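PDB 3EGE: putative methyltransferase from antibiotic biosynthesis pathway from Anabaena variabilis ATCC 29413, which probably transfers methyl groups from S-adenosylmethionine to an acceptor that has not been identified. Local coordinates for residues S100-H105 with V127-D132; E174-L179 with Y252-T257. All coordinates share one frame; numbering follows the deposited sequence.

Interaction 1: S100-H105 with V127-D132; sequences SILAIH and VLLTFD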
# COMPACT_ATOMS: atom_id res chain seq x y z
N SER A 100 -7.06 -2.12 -4.63
CA SER A 100 -5.96 -1.15 -4.84
C SER A 100 -5.15 -1.15 -3.54
O SER A 100 -5.64 -0.69 -2.48
CB SER A 100 -6.42 0.25 -5.24
OG SER A 100 -5.32 0.95 -5.78
N ILE A 101 -3.95 -1.72 -3.62
CA ILE A 101 -3.07 -1.92 -2.47
C ILE A 101 -1.99 -0.84 -2.43
O ILE A 101 -1.06 -0.86 -3.23
CB ILE A 101 -2.47 -3.36 -2.50
CG1 ILE A 101 -3.59 -4.43 -2.72
CG2 ILE A 101 -1.56 -3.59 -1.26
CD1 ILE A 101 -4.93 -4.29 -1.80
N LEU A 102 -2.17 0.11 -1.51
CA LEU A 102 -1.25 1.26 -1.32
C LEU A 102 -0.91 1.96 -2.65
O LEU A 102 0.26 2.14 -2.99
CB LEU A 102 0.01 0.85 -0.54
CG LEU A 102 -0.18 0.35 0.91
CD1 LEU A 102 1.16 -0.19 1.42
CD2 LEU A 102 -0.74 1.44 1.86
N ALA A 103 -1.97 2.33 -3.37
CA ALA A 103 -1.89 2.96 -4.68
C ALA A 103 -2.77 4.19 -4.89
O ALA A 103 -2.33 5.10 -5.58
CB ALA A 103 -2.21 1.93 -5.77
N ILE A 104 -3.98 4.23 -4.30
CA ILE A 104 -4.97 5.30 -4.57
C ILE A 104 -4.49 6.73 -4.35
O ILE A 104 -5.02 7.67 -4.95
CB ILE A 104 -6.38 5.07 -3.86
CG1 ILE A 104 -6.33 5.21 -2.31
CG2 ILE A 104 -6.95 3.72 -4.23
CD1 ILE A 104 -7.75 5.28 -1.61
N HIS A 105 -3.51 6.89 -3.45
CA HIS A 105 -2.83 8.17 -3.21
C HIS A 105 -2.02 8.67 -4.38
O HIS A 105 -1.71 9.86 -4.41
CB HIS A 105 -1.99 8.15 -1.92
CG HIS A 105 -0.85 7.20 -1.94
ND1 HIS A 105 -1.01 5.83 -1.87
CD2 HIS A 105 0.49 7.42 -1.91
CE1 HIS A 105 0.17 5.25 -1.86
NE2 HIS A 105 1.10 6.19 -1.88
N VAL A 127 -11.83 -3.54 -2.19
CA VAL A 127 -10.93 -3.61 -1.04
C VAL A 127 -9.73 -2.67 -1.31
O VAL A 127 -8.94 -2.92 -2.19
CB VAL A 127 -10.43 -5.07 -0.81
CG1 VAL A 127 -9.48 -5.15 0.44
CG2 VAL A 127 -11.61 -6.04 -0.67
N LEU A 128 -9.62 -1.59 -0.53
CA LEU A 128 -8.53 -0.62 -0.66
C LEU A 128 -7.63 -0.69 0.58
O LEU A 128 -8.13 -0.55 1.66
CB LEU A 128 -9.10 0.81 -0.80
CG LEU A 128 -10.17 1.04 -1.89
CD1 LEU A 128 -10.64 2.52 -1.91
CD2 LEU A 128 -9.69 0.61 -3.27
N LEU A 129 -6.33 -0.95 0.42
CA LEU A 129 -5.35 -0.83 1.52
C LEU A 129 -4.80 0.57 1.29
O LEU A 129 -4.15 0.85 0.27
CB LEU A 129 -4.22 -1.86 1.53
CG LEU A 129 -3.22 -1.71 2.71
CD1 LEU A 129 -3.91 -1.71 4.09
CD2 LEU A 129 -2.11 -2.76 2.67
N THR A 130 -5.10 1.45 2.25
CA THR A 130 -4.75 2.87 2.20
C THR A 130 -4.26 3.30 3.59
O THR A 130 -3.94 2.47 4.43
CB THR A 130 -5.98 3.69 1.70
OG1 THR A 130 -5.64 5.06 1.51
CG2 THR A 130 -7.19 3.55 2.65
N PHE A 131 -4.18 4.60 3.80
CA PHE A 131 -3.69 5.15 5.03
C PHE A 131 -4.17 6.58 5.30
O PHE A 131 -4.62 7.31 4.40
CB PHE A 131 -2.13 5.17 5.00
CG PHE A 131 -1.57 6.09 3.94
CD1 PHE A 131 -1.43 5.66 2.63
CD2 PHE A 131 -1.25 7.41 4.24
CE1 PHE A 131 -0.96 6.52 1.62
CE2 PHE A 131 -0.77 8.28 3.25
CZ PHE A 131 -0.63 7.83 1.94
N ASP A 132 -3.99 6.96 6.57
CA ASP A 132 -4.11 8.31 7.05
C ASP A 132 -3.07 8.50 8.19
O ASP A 132 -3.26 8.04 9.32
CB ASP A 132 -5.52 8.59 7.52
CG ASP A 132 -5.72 10.03 7.89
OD1 ASP A 132 -4.72 10.81 7.94
OD2 ASP A 132 -6.89 10.38 8.14
O HOH W 1 -4.73 1.97 -2.13
O HOH W 2 -3.14 4.35 -0.48

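Interaction 2: E174-L179 with Y252-T257; sequences EAIPFL and YRFIYT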
# COMPACT_ATOMS: atom_id res chain seq x y z
N GLU A 174 -16.99 0.55 4.92
CA GLU A 174 -16.42 0.38 6.25
C GLU A 174 -14.91 0.49 6.18
O GLU A 174 -14.33 0.42 5.09
CB GLU A 174 -16.79 -0.98 6.83
CG GLU A 174 -18.20 -1.02 7.36
CD GLU A 174 -18.59 -2.38 7.93
OE1 GLU A 174 -17.80 -3.35 7.80
OE2 GLU A 174 -19.71 -2.49 8.49
N ALA A 175 -14.29 0.65 7.34
CA ALA A 175 -12.84 0.75 7.48
C ALA A 175 -12.32 -0.01 8.70
O ALA A 175 -13.01 -0.08 9.70
CB ALA A 175 -12.41 2.21 7.56
N ILE A 176 -11.15 -0.64 8.59
CA ILE A 176 -10.51 -1.32 9.74
C ILE A 176 -9.01 -1.03 9.75
O ILE A 176 -8.43 -0.84 8.69
CB ILE A 176 -10.72 -2.86 9.75
CG1 ILE A 176 -10.15 -3.53 8.48
CG2 ILE A 176 -12.18 -3.17 9.92
CD1 ILE A 176 -10.37 -5.05 8.39
N PRO A 177 -8.39 -0.99 10.94
CA PRO A 177 -6.95 -0.83 10.93
C PRO A 177 -6.21 -2.09 10.49
O PRO A 177 -6.65 -3.19 10.78
CB PRO A 177 -6.60 -0.53 12.40
CG PRO A 177 -7.88 -0.30 13.08
CD PRO A 177 -8.89 -1.07 12.32
N PHE A 178 -5.14 -1.91 9.73
CA PHE A 178 -4.18 -2.98 9.50
C PHE A 178 -2.97 -2.54 10.35
O PHE A 178 -2.18 -1.66 9.95
CB PHE A 178 -3.80 -3.20 8.03
CG PHE A 178 -2.69 -4.21 7.87
CD1 PHE A 178 -2.95 -5.57 8.10
CD2 PHE A 178 -1.38 -3.81 7.57
CE1 PHE A 178 -1.91 -6.54 8.00
CE2 PHE A 178 -0.33 -4.76 7.46
CZ PHE A 178 -0.60 -6.13 7.70
N LEU A 179 -2.87 -3.13 11.54
CA LEU A 179 -1.75 -2.87 12.46
C LEU A 179 -0.58 -3.61 11.84
O LEU A 179 -0.76 -4.72 11.32
CB LEU A 179 -2.04 -3.41 13.86
CG LEU A 179 -3.32 -2.85 14.53
CD1 LEU A 179 -3.64 -3.56 15.87
CD2 LEU A 179 -3.21 -1.34 14.72
N TYR A 252 -2.35 2.71 8.79
CA TYR A 252 -2.75 1.90 7.64
C TYR A 252 -4.15 1.35 7.90
O TYR A 252 -4.45 0.86 9.01
CB TYR A 252 -1.76 0.78 7.33
CG TYR A 252 -0.42 1.30 6.85
CD1 TYR A 252 0.59 1.65 7.79
CD2 TYR A 252 -0.17 1.47 5.50
CE1 TYR A 252 1.85 2.14 7.37
CE2 TYR A 252 1.10 1.96 5.03
CZ TYR A 252 2.11 2.29 5.98
OH TYR A 252 3.36 2.79 5.60
N ARG A 253 -4.99 1.46 6.87
CA ARG A 253 -6.40 1.12 6.94
C ARG A 253 -6.92 0.43 5.68
O ARG A 253 -6.59 0.83 4.55
CB ARG A 253 -7.21 2.42 7.08
CG ARG A 253 -6.99 3.24 8.33
CD ARG A 253 -7.70 2.60 9.54
NE ARG A 253 -7.47 3.36 10.75
CZ ARG A 253 -6.35 3.39 11.48
NH1 ARG A 253 -5.29 2.69 11.15
NH2 ARG A 253 -6.28 4.14 12.57
N PHE A 254 -7.75 -0.60 5.87
CA PHE A 254 -8.51 -1.19 4.77
C PHE A 254 -9.84 -0.45 4.72
O PHE A 254 -10.52 -0.35 5.75
CB PHE A 254 -8.78 -2.69 4.95
CG PHE A 254 -7.60 -3.55 4.63
CD1 PHE A 254 -7.25 -3.79 3.31
CD2 PHE A 254 -6.85 -4.16 5.65
CE1 PHE A 254 -6.16 -4.63 2.99
CE2 PHE A 254 -5.73 -4.98 5.34
CZ PHE A 254 -5.39 -5.22 4.01
N ILE A 255 -10.14 0.16 3.57
CA ILE A 255 -11.46 0.73 3.27
C ILE A 255 -12.07 -0.30 2.31
O ILE A 255 -11.41 -0.73 1.35
CB ILE A 255 -11.42 2.07 2.50
CG1 ILE A 255 -10.86 3.22 3.32
CG2 ILE A 255 -12.83 2.51 2.14
CD1 ILE A 255 -10.82 4.49 2.45
N TYR A 256 -13.32 -0.69 2.58
CA TYR A 256 -14.01 -1.68 1.78
C TYR A 256 -15.53 -1.56 1.79
O TYR A 256 -16.13 -1.13 2.79
CB TYR A 256 -13.62 -3.10 2.22
CG TYR A 256 -13.93 -3.40 3.66
CD1 TYR A 256 -13.05 -3.03 4.68
CD2 TYR A 256 -15.13 -4.05 4.03
CE1 TYR A 256 -13.33 -3.30 6.03
CE2 TYR A 256 -15.41 -4.32 5.39
CZ TYR A 256 -14.51 -3.93 6.38
OH TYR A 256 -14.77 -4.16 7.72
N THR A 257 -16.13 -1.94 0.66
CA THR A 257 -17.57 -1.97 0.51
C THR A 257 -18.17 -3.22 1.18
O THR A 257 -17.52 -4.27 1.31
CB THR A 257 -18.00 -1.95 -0.95
OG1 THR A 257 -17.27 -2.95 -1.66
CG2 THR A 257 -17.75 -0.59 -1.56
O HOH W 3 -1.41 0.90 10.94

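Interaction 1: S100-H105 with V127-D132
H105 and F131 meet as a T-shaped pair just past the paired part of two neighbouring parallel strands, in the beta-alpha-beta unit that runs from strand 97-101 through helix 110-120 to strand 126-131 of this Rossmann-like methyltransferase domain. The ring planes stand at 79° with centroids 5.0 Å apart. F131 supplies the edge: its CE1 stands over one face of the imidazole, 3.6 Å from H105 ND1. Both rings are swung over their own backbones, CG lying between N and the carbonyl carbon (chi1 64° in H105, 65° in F131), which turns them toward each other beyond the point where the two strands part, after L102.

Nearer the strands, L102 and L129 lie side by side and point the same way, CG of L102 being 4.1 Å from CD2 of L129. The same CD2 also meets CG2 of I101, so one methyl of L129 serves two residues; helix 20-30 packs on this side through I22 and I26. On the opposite face, I104 crosses L128 at about a right angle, with their CD1 atoms 4.0 Å apart, and L110, F114 and M117 of helix 110-120 pack around them.

The backbone ladder is short: S100 N to V127 O, L129 N to S100 O, and L102 N to L129 O, the last at 2.8 Å. Segment 100-105 turns away at L102, whose phi and psi are both positive. Here a water shares two of the ladder's acceptors, donating to S100 O and L129 O, and takes A103 N as its donor, tying the turn to the strand. A second water lies 2.9 Å from H105 ND1 and makes a weak bond to T130 OG1, whose firmer partner is Q161 OE1.

Interaction 2: E174-L179 with Y252-T257
Y256 and E174 form a hydrogen-bonded pair of the antiparallel ladder that joins strands 172-181 and 252-258, on the antiparallel side of the mixed Rossmann-like sheet. E174 N and Y256 O bond at 2.8 Å with a nearly straight N-H (174°).

From its CB, the Y256 side chain folds back over the neighbouring strand, because CG sits between the backbone N and the carbonyl carbon (chi1 59°). CD1 then comes 3.7 Å from E174 O, which lies over one face of the ring. CE1 reaches CG1 of I176, and the isoleucine side chain crosses the tyrosine at about a right angle. Over the same face as E174 O, toward the CE2-CZ side, lies CB of E174, a CH-pi contact 4.1 Å from the ring centroid, while the carboxylate plane is turned 85° from the ring. At the tip, OH lies 3.1 Å from E174 OE1 and 3.5 Å from I176 CG2.

Farther along, F178 CB packs on F254 CE2, and the guanidinium of R253 has P177 over one face. Y252 O accepts twice, from F178 N and, on the opposite face of its plane, from R253 NH1 at 2.9 Å.

How the interactions relate
Strand 252-258 lies between strands 126-131 and 172-181, so the two interactions are seams of one sheet with a single seam, between 126-131 and 252-258, separating them; their centres are about 9 Å apart. Two probable backbone hydrogen bonds join them: L128 N to I255 O at 2.7 Å, and T130 N to R253 O at 2.8 Å. Interaction 1 is a mostly buried parallel pair near the middle of the chain; interaction 2 is antiparallel, about 12 Å from that centre and only partly buried. Aliphatic side chains under helices 20-30 and 110-120 and one edge-to-face ring pair mark the first, a longer direct ladder with tyrosine, glutamate and arginine the second. F254 packs on L129, continuing the face covered by helix 20-30.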